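Local coordinates for protein alanine dehydrogenase (Archaeoglobus fulgidus, PDB 1OMO) that catalyses the NAD(+)-dependent oxidative deamination of L-alanine to pyruvate and ammonium, and the reverse reductive amination, working as a homodimer, at residues G222-D227 with G247-V252; G151-Y156 with R173-S178. One frame throughout, in Å; residues are numbered along the deposited sequence.

Contact 1. Residues G222-D227 with G247-V252; sequences GKQELD and GGEINV. With NA (sodium ion), chain C; NAD (nicotinamide-adenine-dinucleotide), chain D.
The sodium site near the bound NAD shows how one carboxylate can tie two parts of a Rossmann-type domain together: loop 222-227 and segment 247-252, a type I turn from G248 to N251 running into helix 251-255. E249 reaches across to the backbone of E225 and L226. E249 OE1 takes the N-H of E225 at 2.6 Å through its syn lone pair, while L226 N meets E249 OE2 at 2.6 Å from above the carboxylate plane. The E249 chain leaves with CG anti to its nitrogen and then bends (chi2 53°), which brings the carboxylate up to these two N-H groups. E249 OE1 also binds the sodium ion at 2.8 Å, and E225 OE1 binds it at 2.4 Å; A218 completes the protein part of the site. The other E225 oxygen is held by the amide of T195.

Near G222, N251 OD1 receives G222 N at 2.7 Å, and N251 ND2 gives a bent bond to K223 O, tilted out of the amide plane, and a straighter one to G248 O. V252 sets CG1 against Q224 NE2 and CG2 against K223 O. Water 1 joins K223 O, E249 O and V252 N.

K223 runs out extended, its NZ hydrogen-bonded to NAD O3D at 3.0 Å and in a salt bridge with D219. The cation probably offsets repulsion between the E225 and E249 carboxylates.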
# COMPACT_ATOMS: atom_id res chain seq x y z
N GLY A 222 -8.05 17.54 10.82
CA GLY A 222 -8.66 18.09 12.02
C GLY A 222 -7.80 18.08 13.27
O GLY A 222 -8.13 18.77 14.25
N LYS A 223 -6.73 17.29 13.29
CA LYS A 223 -5.84 17.31 14.45
C LYS A 223 -5.18 18.69 14.38
O LYS A 223 -4.95 19.21 13.28
CB LYS A 223 -4.77 16.21 14.39
CG LYS A 223 -5.21 14.84 14.92
CD LYS A 223 -3.97 13.89 14.93
CE LYS A 223 -4.28 12.50 15.48
NZ LYS A 223 -3.12 11.57 15.45
N GLN A 224 -4.90 19.27 15.55
CA GLN A 224 -4.29 20.59 15.65
C GLN A 224 -3.84 20.90 17.08
O GLN A 224 -4.67 20.84 18.00
CB GLN A 224 -5.31 21.63 15.22
CG GLN A 224 -4.94 23.08 15.55
CD GLN A 224 -6.14 24.01 15.41
OE1 GLN A 224 -7.14 23.87 16.12
NE2 GLN A 224 -6.05 24.96 14.50
N GLU A 225 -2.57 21.24 17.30
CA GLU A 225 -2.10 21.54 18.66
C GLU A 225 -1.72 22.99 18.94
O GLU A 225 -1.59 23.40 20.12
CB GLU A 225 -0.88 20.71 19.03
CG GLU A 225 -1.00 19.23 18.81
CD GLU A 225 0.30 18.53 19.19
OE1 GLU A 225 1.19 18.39 18.33
OE2 GLU A 225 0.44 18.13 20.36
N LEU A 226 -1.54 23.77 17.88
CA LEU A 226 -1.09 25.14 18.05
C LEU A 226 -2.07 26.21 17.70
O LEU A 226 -2.79 26.11 16.71
CB LEU A 226 0.17 25.36 17.20
CG LEU A 226 1.56 25.18 17.85
CD1 LEU A 226 1.60 23.97 18.74
CD2 LEU A 226 2.61 25.10 16.77
N ASP A 227 -2.09 27.23 18.56
CA ASP A 227 -2.88 28.44 18.39
C ASP A 227 -2.47 28.81 16.99
O ASP A 227 -1.29 28.89 16.71
CB ASP A 227 -2.37 29.55 19.35
CG ASP A 227 -3.19 30.86 19.28
OD1 ASP A 227 -3.87 31.13 18.27
OD2 ASP A 227 -3.15 31.65 20.25
N GLY A 247 -3.00 16.47 7.00
CA GLY A 247 -3.09 16.12 8.40
C GLY A 247 -2.01 16.59 9.37
O GLY A 247 -2.00 16.15 10.51
N GLY A 248 -1.12 17.48 8.95
CA GLY A 248 -0.08 17.97 9.85
C GLY A 248 -0.55 19.08 10.79
O GLY A 248 -1.71 19.41 10.80
N GLU A 249 0.35 19.67 11.57
CA GLU A 249 -0.07 20.72 12.48
C GLU A 249 -0.76 21.86 11.71
O GLU A 249 -1.65 22.54 12.26
CB GLU A 249 1.13 21.24 13.30
CG GLU A 249 0.87 22.46 14.21
CD GLU A 249 -0.30 22.29 15.15
OE1 GLU A 249 -0.52 21.17 15.65
OE2 GLU A 249 -1.00 23.29 15.41
N ILE A 250 -0.39 22.06 10.45
CA ILE A 250 -1.03 23.15 9.70
C ILE A 250 -2.34 22.79 8.98
O ILE A 250 -2.92 23.68 8.35
CB ILE A 250 -0.11 23.73 8.61
CG1 ILE A 250 -0.02 22.78 7.42
CG2 ILE A 250 1.30 23.91 9.13
CD1 ILE A 250 0.74 23.37 6.26
N ASN A 251 -2.83 21.55 9.06
CA ASN A 251 -4.04 21.22 8.27
C ASN A 251 -5.30 22.08 8.48
O ASN A 251 -5.86 22.57 7.50
CB ASN A 251 -4.34 19.69 8.33
CG ASN A 251 -5.16 19.27 9.54
OD1 ASN A 251 -6.40 19.30 9.53
ND2 ASN A 251 -4.46 18.84 10.59
N VAL A 252 -5.69 22.30 9.73
CA VAL A 252 -6.88 23.12 10.06
C VAL A 252 -6.71 24.56 9.55
O VAL A 252 -7.61 25.13 8.91
CB VAL A 252 -7.15 23.13 11.62
CG1 VAL A 252 -8.38 23.98 11.98
CG2 VAL A 252 -7.37 21.71 12.11
NA NA C . 1.10 18.95 15.98
PA NAD D . 0.24 8.52 23.77
O1A NAD D . -1.23 8.36 23.93
O2A NAD D . 1.18 7.56 24.50
O5B NAD D . 0.88 10.02 24.04
C5B NAD D . 0.05 11.25 24.03
C4B NAD D . 0.16 11.88 25.44
O4B NAD D . -0.65 13.13 25.31
C3B NAD D . -0.56 11.12 26.65
O3B NAD D . 0.38 10.87 27.76
C2B NAD D . -1.76 12.01 27.05
O2B NAD D . -2.25 11.96 28.34
C1B NAD D . -1.25 13.40 26.56
N9A NAD D . -2.30 14.31 26.21
C8A NAD D . -3.51 14.13 25.56
N7A NAD D . -4.19 15.24 25.42
C5A NAD D . -3.49 16.23 25.95
C6A NAD D . -3.74 17.67 26.07
N6A NAD D . -4.84 18.22 25.63
N1A NAD D . -2.73 18.38 26.70
C2A NAD D . -1.59 17.83 27.18
N3A NAD D . -1.31 16.44 27.09
C4A NAD D . -2.28 15.69 26.45
O3 NAD D . 0.83 8.61 22.21
PN NAD D . 2.38 8.73 21.51
O1N NAD D . 3.35 9.01 22.62
O2N NAD D . 2.56 7.58 20.54
O5D NAD D . 2.11 10.16 20.67
C5D NAD D . 0.69 10.09 19.98
C4D NAD D . 0.46 11.23 19.04
O4D NAD D . 1.62 11.23 18.04
C3D NAD D . -0.82 11.11 18.16
O3D NAD D . -1.30 12.39 17.71
C2D NAD D . -0.28 10.24 17.02
O2D NAD D . -1.18 10.02 15.98
C1D NAD D . 1.07 11.01 16.67
N1N NAD D . 2.22 10.30 16.02
C2N NAD D . 2.74 11.02 14.86
C3N NAD D . 3.96 10.47 14.33
C7N NAD D . 4.53 11.29 13.02
O7N NAD D . 5.28 10.67 12.21
N7N NAD D . 4.18 12.61 12.88
C4N NAD D . 4.67 9.35 14.82
C5N NAD D . 4.04 8.73 15.98
C6N NAD D . 2.85 9.20 16.56
O HOH W 1 -4.33 21.54 12.22
O HOH W 2 -3.55 24.60 12.13

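Contact 2. Residues G151-Y156 with R173-S178; sequences GEVKAY and RGISAS. With NAD (nicotinamide-adenine-dinucleotide), chain D.
This is a parallel strand pairing at the edge of the Rossmann-fold sheet: strand 152-156 lies beside 177-179, the outermost strand at this end within the chain, and helix 160-172 makes the right-handed beta-alpha-beta crossover between them. Three backbone hydrogen bonds join the pair. V153 N gives to S176 O, V153 O receives S178 N, and A155 N donates to S178 O at 3.0 Å in a nearly straight bond (173°). V153 thus uses both its N-H and its C=O toward the same neighbour, on residues two apart, as parallel pairing requires. The CA hydrogens of E152 and A177 add CH...O contacts to S176 O and V153 O.

On the face covered by helix 160-172, V153 does most of the apolar packing. Its CB lies against A177 CB at 3.4 Å. With CG1 anti to the backbone N (chi1 164°), CG2 is left to meet I175 CG2 at 3.7 Å, the two branched chains lying aslant. F166 of the helix packs on V153 and A155, and C170 on A177. K154 and S178 occupy the other face, where the lysine NZ forms a salt bridge with E184 and S178 OG bonds to Q180.

The helix ends in a Schellman motif with G174 at its C-prime position, which returns the chain to the sheet. At the far end of strand 152-156, Y156 brings CE1 to 3.2 Å from C2A of the NAD adenine. Near the start, water 3 spans G151 O and S176 N; water 4 gives hydrogen bonds to E152 OE1 and V153 O and accepts one from S178 OG, 3.1 Å away.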
# COMPACT_ATOMS: atom_id res chain seq x y z
N GLY A 151 19.70 21.47 29.30
CA GLY A 151 19.85 22.14 30.57
C GLY A 151 18.70 21.90 31.52
O GLY A 151 18.92 21.61 32.69
N GLU A 152 17.48 22.02 31.01
CA GLU A 152 16.30 21.84 31.82
C GLU A 152 15.10 21.34 31.04
O GLU A 152 14.90 21.72 29.89
CB GLU A 152 15.90 23.15 32.48
CG GLU A 152 14.70 23.00 33.40
CD GLU A 152 14.07 24.34 33.76
OE1 GLU A 152 13.13 24.36 34.58
OE2 GLU A 152 14.51 25.36 33.22
N VAL A 153 14.30 20.49 31.67
CA VAL A 153 13.10 19.94 31.06
C VAL A 153 11.87 20.40 31.84
O VAL A 153 11.84 20.31 33.07
CB VAL A 153 13.16 18.38 31.01
CG1 VAL A 153 11.74 17.79 30.74
CG2 VAL A 153 14.16 17.96 29.90
N LYS A 154 10.89 20.94 31.12
CA LYS A 154 9.63 21.38 31.71
C LYS A 154 8.55 20.49 31.09
O LYS A 154 8.29 20.58 29.89
CB LYS A 154 9.41 22.84 31.37
CG LYS A 154 10.55 23.73 31.89
CD LYS A 154 10.50 25.13 31.31
CE LYS A 154 10.15 26.18 32.31
NZ LYS A 154 10.13 27.48 31.60
N ALA A 155 7.90 19.64 31.90
CA ALA A 155 6.92 18.71 31.37
C ALA A 155 5.44 18.85 31.75
O ALA A 155 5.09 18.91 32.92
CB ALA A 155 7.37 17.29 31.70
N TYR A 156 4.58 18.87 30.75
CA TYR A 156 3.16 18.98 31.00
C TYR A 156 2.32 17.94 30.29
O TYR A 156 2.46 17.73 29.08
CB TYR A 156 2.61 20.34 30.54
CG TYR A 156 1.08 20.37 30.53
CD1 TYR A 156 0.36 20.18 29.34
CD2 TYR A 156 0.35 20.55 31.73
CE1 TYR A 156 -1.05 20.17 29.34
CE2 TYR A 156 -1.05 20.53 31.73
CZ TYR A 156 -1.74 20.34 30.54
OH TYR A 156 -3.12 20.30 30.56
N ARG A 173 18.55 9.94 34.25
CA ARG A 173 19.74 10.09 33.43
C ARG A 173 20.38 11.46 33.59
O ARG A 173 20.96 12.00 32.65
CB ARG A 173 19.46 9.77 31.94
CG ARG A 173 18.07 10.01 31.42
CD ARG A 173 17.60 8.83 30.57
NE ARG A 173 16.86 7.87 31.38
CZ ARG A 173 16.47 6.68 30.95
NH1 ARG A 173 15.80 5.87 31.75
NH2 ARG A 173 16.75 6.31 29.72
N GLY A 174 20.26 12.01 34.79
CA GLY A 174 20.86 13.29 35.12
C GLY A 174 20.33 14.56 34.49
O GLY A 174 20.95 15.61 34.61
N ILE A 175 19.20 14.50 33.82
CA ILE A 175 18.70 15.73 33.24
C ILE A 175 17.76 16.43 34.22
O ILE A 175 16.75 15.86 34.65
CB ILE A 175 17.98 15.47 31.93
CG1 ILE A 175 18.96 14.99 30.86
CG2 ILE A 175 17.29 16.75 31.48
CD1 ILE A 175 18.30 14.26 29.69
N SER A 176 18.11 17.66 34.59
CA SER A 176 17.26 18.43 35.49
C SER A 176 15.86 18.58 34.86
O SER A 176 15.73 18.96 33.70
CB SER A 176 17.88 19.80 35.73
OG SER A 176 16.90 20.83 35.63
N ALA A 177 14.81 18.28 35.62
CA ALA A 177 13.46 18.35 35.07
C ALA A 177 12.34 18.51 36.12
O ALA A 177 12.50 18.12 37.26
CB ALA A 177 13.20 17.10 34.20
N SER A 178 11.21 19.08 35.71
CA SER A 178 10.11 19.26 36.64
C SER A 178 8.78 19.25 35.93
O SER A 178 8.70 19.57 34.75
CB SER A 178 10.26 20.59 37.40
OG SER A 178 9.76 21.69 36.64
PA NAD D . 0.24 8.52 23.77
O1A NAD D . -1.23 8.36 23.93
O2A NAD D . 1.18 7.56 24.50
O5B NAD D . 0.88 10.02 24.04
C5B NAD D . 0.05 11.25 24.03
C4B NAD D . 0.16 11.88 25.44
O4B NAD D . -0.65 13.13 25.31
C3B NAD D . -0.56 11.12 26.65
O3B NAD D . 0.38 10.87 27.76
C2B NAD D . -1.76 12.01 27.05
O2B NAD D . -2.25 11.96 28.34
C1B NAD D . -1.25 13.40 26.56
N9A NAD D . -2.30 14.31 26.21
C8A NAD D . -3.51 14.13 25.56
N7A NAD D . -4.19 15.24 25.42
C5A NAD D . -3.49 16.23 25.95
C6A NAD D . -3.74 17.67 26.07
N6A NAD D . -4.84 18.22 25.63
N1A NAD D . -2.73 18.38 26.70
C2A NAD D . -1.59 17.83 27.18
N3A NAD D . -1.31 16.44 27.09
C4A NAD D . -2.28 15.69 26.45
O3 NAD D . 0.83 8.61 22.21
PN NAD D . 2.38 8.73 21.51
O1N NAD D . 3.35 9.01 22.62
O2N NAD D . 2.56 7.58 20.54
O5D NAD D . 2.11 10.16 20.67
C5D NAD D . 0.69 10.09 19.98
C4D NAD D . 0.46 11.23 19.04
O4D NAD D . 1.62 11.23 18.04
C3D NAD D . -0.82 11.11 18.16
O3D NAD D . -1.30 12.39 17.71
C2D NAD D . -0.28 10.24 17.02
O2D NAD D . -1.18 10.02 15.98
C1D NAD D . 1.07 11.01 16.67
N1N NAD D . 2.22 10.30 16.02
C2N NAD D . 2.74 11.02 14.86
C3N NAD D . 3.96 10.47 14.33
C7N NAD D . 4.53 11.29 13.02
O7N NAD D . 5.28 10.67 12.21
N7N NAD D . 4.18 12.61 12.88
C4N NAD D . 4.67 9.35 14.82
C5N NAD D . 4.04 8.73 15.98
C6N NAD D . 2.85 9.20 16.56
O HOH W 3 20.20 18.94 33.08
O HOH W 4 12.33 22.03 34.99

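How the contacts relate
Along the chain contact 2 closes before contact 1 opens, and both belong to the NAD domain built on one eight-stranded parallel sheet. Contact 2 pairs two strands at an outer edge of that sheet. Contact 1 joins the loop that follows strand 212-215 to a turn and the start of helix 251-255. Their centres are 27 Å apart and their nearest atoms about 9 Å, so they do not touch, yet the dinucleotide spans the gap. Its adenine lies by the end of strand 152-156 and its nicotinamide ribose by the loop after strand 212-215, in line with the Rossmann fold, whose two halves take the two ends of the dinucleotide.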